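Local coordinates for protein acetylene hydratase (Pelobacter acetylenicus, PDB 2E7Z) that hydrates acetylene to acetaldehyde, using a tungsten-bis(molybdopterin guanine dinucleotide) cofactor together with a [4Fe-4S] cluster, at residues P33-P38 with Q534-S539. Sequence-based numbering, arbitrary orientation.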
ATOM      1  N   PRO A  33      20.100  -2.020  21.565  1.00 19.41           N
ATOM      2  CA  PRO A  33      19.050  -1.000  21.581  1.00 19.52           C
ATOM      3  C   PRO A  33      19.004  -0.220  20.260  1.00 18.87           C
ATOM      4  O   PRO A  33      19.870   0.613  19.990  1.00 19.34           O
ATOM      5  CB  PRO A  33      19.441  -0.109  22.762  1.00 20.06           C
ATOM      6  CG  PRO A  33      20.940  -0.337  22.921  1.00 19.68           C
ATOM      7  CD  PRO A  33      21.185  -1.739  22.534  1.00 20.21           C
ATOM      8  N   HIS A  34      17.999  -0.510  19.445  1.00 18.28           N
ATOM      9  CA  HIS A  34      17.880   0.118  18.131  1.00 17.49           C
ATOM     10  C   HIS A  34      17.099   1.439  18.224  1.00 17.65           C
ATOM     11  O   HIS A  34      16.132   1.539  19.011  1.00 18.96           O
ATOM     12  CB  HIS A  34      17.218  -0.832  17.135  1.00 17.12           C
ATOM     13  CG  HIS A  34      17.309  -0.366  15.711  1.00 14.37           C
ATOM     14  ND1 HIS A  34      16.358   0.447  15.139  1.00 14.27           N
ATOM     15  CD2 HIS A  34      18.247  -0.575  14.756  1.00 12.96           C
ATOM     16  CE1 HIS A  34      16.699   0.716  13.890  1.00 12.99           C
ATOM     17  NE2 HIS A  34      17.845   0.111  13.634  1.00 13.22           N
ATOM     18  N   PRO A  35      17.515   2.465  17.457  1.00 17.72           N
ATOM     19  CA  PRO A  35      16.851   3.778  17.536  1.00 17.83           C
ATOM     20  C   PRO A  35      15.369   3.788  17.174  1.00 17.98           C
ATOM     21  O   PRO A  35      14.644   4.665  17.646  1.00 19.11           O
ATOM     22  CB  PRO A  35      17.639   4.640  16.546  1.00 18.28           C
ATOM     23  CG  PRO A  35      18.970   3.988  16.470  1.00 18.10           C
ATOM     24  CD  PRO A  35      18.688   2.514  16.564  1.00 17.25           C
ATOM     25  N   THR A  36      14.928   2.851  16.333  1.00 17.53           N
ATOM     26  CA  THR A  36      13.531   2.868  15.867  1.00 17.01           C
ATOM     27  C   THR A  36      12.778   1.582  16.135  1.00 16.87           C
ATOM     28  O   THR A  36      11.578   1.628  16.399  1.00 18.20           O
ATOM     29  CB  THR A  36      13.383   3.200  14.361  1.00 17.62           C
ATOM     30  OG1 THR A  36      13.762   2.061  13.577  1.00 16.84           O
ATOM     31  CG2 THR A  36      14.204   4.444  13.949  1.00 17.96           C
ATOM     32  N   THR A  37      13.462   0.441  16.067  1.00 15.77           N
ATOM     33  CA  THR A  37      12.820  -0.859  16.260  1.00 16.02           C
ATOM     34  C   THR A  37      12.942  -1.280  17.728  1.00 16.52           C
ATOM     35  O   THR A  37      14.042  -1.530  18.212  1.00 16.48           O
ATOM     36  CB  THR A  37      13.464  -1.929  15.351  1.00 15.69           C
ATOM     37  OG1 THR A  37      13.335  -1.517  13.979  1.00 14.57           O
ATOM     38  CG2 THR A  37      12.794  -3.276  15.542  1.00 16.32           C
ATOM     39  N   PRO A  38      11.807  -1.362  18.442  1.00 16.78           N
ATOM     40  CA  PRO A  38      11.853  -1.756  19.861  1.00 17.20           C
ATOM     41  C   PRO A  38      12.293  -3.206  20.054  1.00 17.97           C
ATOM     42  O   PRO A  38      12.258  -3.987  19.106  1.00 17.47           O
ATOM     43  CB  PRO A  38      10.404  -1.591  20.342  1.00 17.98           C
ATOM     44  CG  PRO A  38       9.638  -1.040  19.213  1.00 17.89           C
ATOM     45  CD  PRO A  38      10.435  -1.131  17.959  1.00 16.74           C
ATOM     46  N   GLN A 534      26.239   2.871  11.122  1.00 12.17           N
ATOM     47  CA  GLN A 534      25.272   3.474  12.015  1.00 11.63           C
ATOM     48  C   GLN A 534      23.890   2.970  11.653  1.00 11.36           C
ATOM     49  O   GLN A 534      23.565   2.846  10.470  1.00 10.83           O
ATOM     50  CB  GLN A 534      25.338   4.978  11.844  1.00 11.67           C
ATOM     51  CG  GLN A 534      24.354   5.730  12.732  1.00 14.74           C
ATOM     52  CD  GLN A 534      24.596   7.234  12.774  1.00 15.88           C
ATOM     53  OE1 GLN A 534      25.725   7.687  12.953  1.00 17.43           O
ATOM     54  NE2 GLN A 534      23.529   8.014  12.642  1.00 15.74           N
ATOM     55  N   TYR A 535      23.088   2.653  12.670  1.00 11.36           N
ATOM     56  CA  TYR A 535      21.767   2.079  12.439  1.00 11.61           C
ATOM     57  C   TYR A 535      20.809   2.984  11.689  1.00 11.22           C
ATOM     58  O   TYR A 535      20.106   2.535  10.779  1.00 10.70           O
ATOM     59  CB  TYR A 535      21.072   1.734  13.753  1.00 12.29           C
ATOM     60  CG  TYR A 535      21.611   0.550  14.489  1.00 13.14           C
ATOM     61  CD1 TYR A 535      21.965  -0.617  13.824  1.00 14.41           C
ATOM     62  CD2 TYR A 535      21.681   0.572  15.876  1.00 14.14           C
ATOM     63  CE1 TYR A 535      22.434  -1.734  14.538  1.00 15.52           C
ATOM     64  CE2 TYR A 535      22.132  -0.513  16.588  1.00 14.63           C
ATOM     65  CZ  TYR A 535      22.512  -1.672  15.924  1.00 16.63           C
ATOM     66  OH  TYR A 535      22.976  -2.775  16.619  1.00 18.17           O
ATOM     67  N   THR A 536      20.731   4.245  12.120  1.00 11.21           N
ATOM     68  CA  THR A 536      19.633   5.123  11.708  1.00 11.52           C
ATOM     69  C   THR A 536      20.123   6.535  11.468  1.00 12.19           C
ATOM     70  O   THR A 536      20.890   7.057  12.274  1.00 13.01           O
ATOM     71  CB  THR A 536      18.590   5.197  12.850  1.00 12.61           C
ATOM     72  OG1 THR A 536      18.215   3.865  13.228  1.00 13.23           O
ATOM     73  CG2 THR A 536      17.356   6.027  12.443  1.00 13.67           C
ATOM     74  N   TYR A 537      19.632   7.154  10.397  1.00 11.90           N
ATOM     75  CA  TYR A 537      19.920   8.544  10.107  1.00 11.81           C
ATOM     76  C   TYR A 537      18.628   9.335  10.070  1.00 12.35           C
ATOM     77  O   TYR A 537      17.775   9.094   9.211  1.00 12.23           O
ATOM     78  CB  TYR A 537      20.628   8.658   8.763  1.00 12.25           C
ATOM     79  CG  TYR A 537      21.999   8.023   8.768  1.00 11.02           C
ATOM     80  CD1 TYR A 537      22.173   6.679   8.462  1.00 10.95           C
ATOM     81  CD2 TYR A 537      23.128   8.777   9.066  1.00 12.48           C
ATOM     82  CE1 TYR A 537      23.448   6.101   8.457  1.00 11.56           C
ATOM     83  CE2 TYR A 537      24.397   8.227   9.057  1.00 12.27           C
ATOM     84  CZ  TYR A 537      24.552   6.894   8.757  1.00 10.95           C
ATOM     85  OH  TYR A 537      25.825   6.367   8.751  1.00 12.24           O
ATOM     86  N   MET A 538      18.484  10.275  11.007  1.00 13.01           N
ATOM     87  CA  MET A 538      17.297  11.112  11.055  1.00 13.87           C
ATOM     88  C   MET A 538      17.396  12.253  10.064  1.00 13.80           C
ATOM     89  O   MET A 538      18.477  12.813   9.864  1.00 14.86           O
ATOM     90  CB  MET A 538      17.097  11.691  12.469  1.00 14.60           C
ATOM     91  CG  MET A 538      17.001  10.636  13.577  1.00 17.20           C
ATOM     92  SD  MET A 538      15.696   9.395  13.367  1.00 22.44           S
ATOM     93  CE  MET A 538      14.276  10.448  13.071  1.00 20.95           C
ATOM     94  N   SER A 539      16.268  12.603   9.455  1.00 13.94           N
ATOM     95  CA  SER A 539      16.196  13.745   8.554  1.00 14.00           C
ATOM     96  C   SER A 539      15.820  15.005   9.325  1.00 14.68           C
ATOM     97  O   SER A 539      15.051  14.954  10.298  1.00 15.15           O
ATOM     98  CB  SER A 539      15.119  13.527   7.487  1.00 14.68           C
ATOM     99  OG  SER A 539      15.127  14.578   6.538  1.00 14.04           O
TER
HETATM  100  O   HOH W   1      19.266  -0.055  11.085  1.00 11.54           O
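His34 and Pro35 meet Tyr535 and Thr536 where a proline-rich loop touches a small two-stranded antiparallel sheet, strand 536-538 beside strand 474-476, near the surface of this DMSO reductase family enzyme. The loop runs from strand 25-29 to helix 44-47, and the side chain of Thr36 lies about 8 Å from that of the cluster ligand Cys13. No direct hydrogen bond links 33-38 to 534-539; packing and one water hold them together.

The tight part is where the His34 and Tyr535 rings meet at a slant. CD2 of His34 lies over one face of the Tyr535 ring, 3.6 Å from its CG, with the two ring planes inclined at 44°. Holding CG anti to its own nitrogen (chi1 -169°) swings the imidazole of His34 forward over the chain that follows, and ND1 accepts the amide hydrogens of both Thr36 (N to ND1 3.0 Å) and Thr37 (N to ND1 3.0 Å). On its other side NE2 lies 2.9 Å from a water that donates to Tyr535 O. Imidazole suits this place because it can serve both ends at once. With an alanine here, the two amides would probably lose their shared acceptor and the Tyr535 face its cover.

Pro35, a rigid ring with no backbone N-H to satisfy, sets CD 3.6 Å from Tyr535 CD2, while the compact, branched Thr536 slides past the ring, OG1 3.3 Å from Pro35 CG.

Toward Thr36 the contact thins to a methyl pair, and on the solvent side the exposed Pro33 only brings its O to 4.2 Å from Tyr535 CE2. Thr36 turns its hydroxyl to Asn476 and a methylpentanediol, probably from the crystallisation liquor, so across the contact it offers just CG2, 3.8 Å from Thr536 CG2.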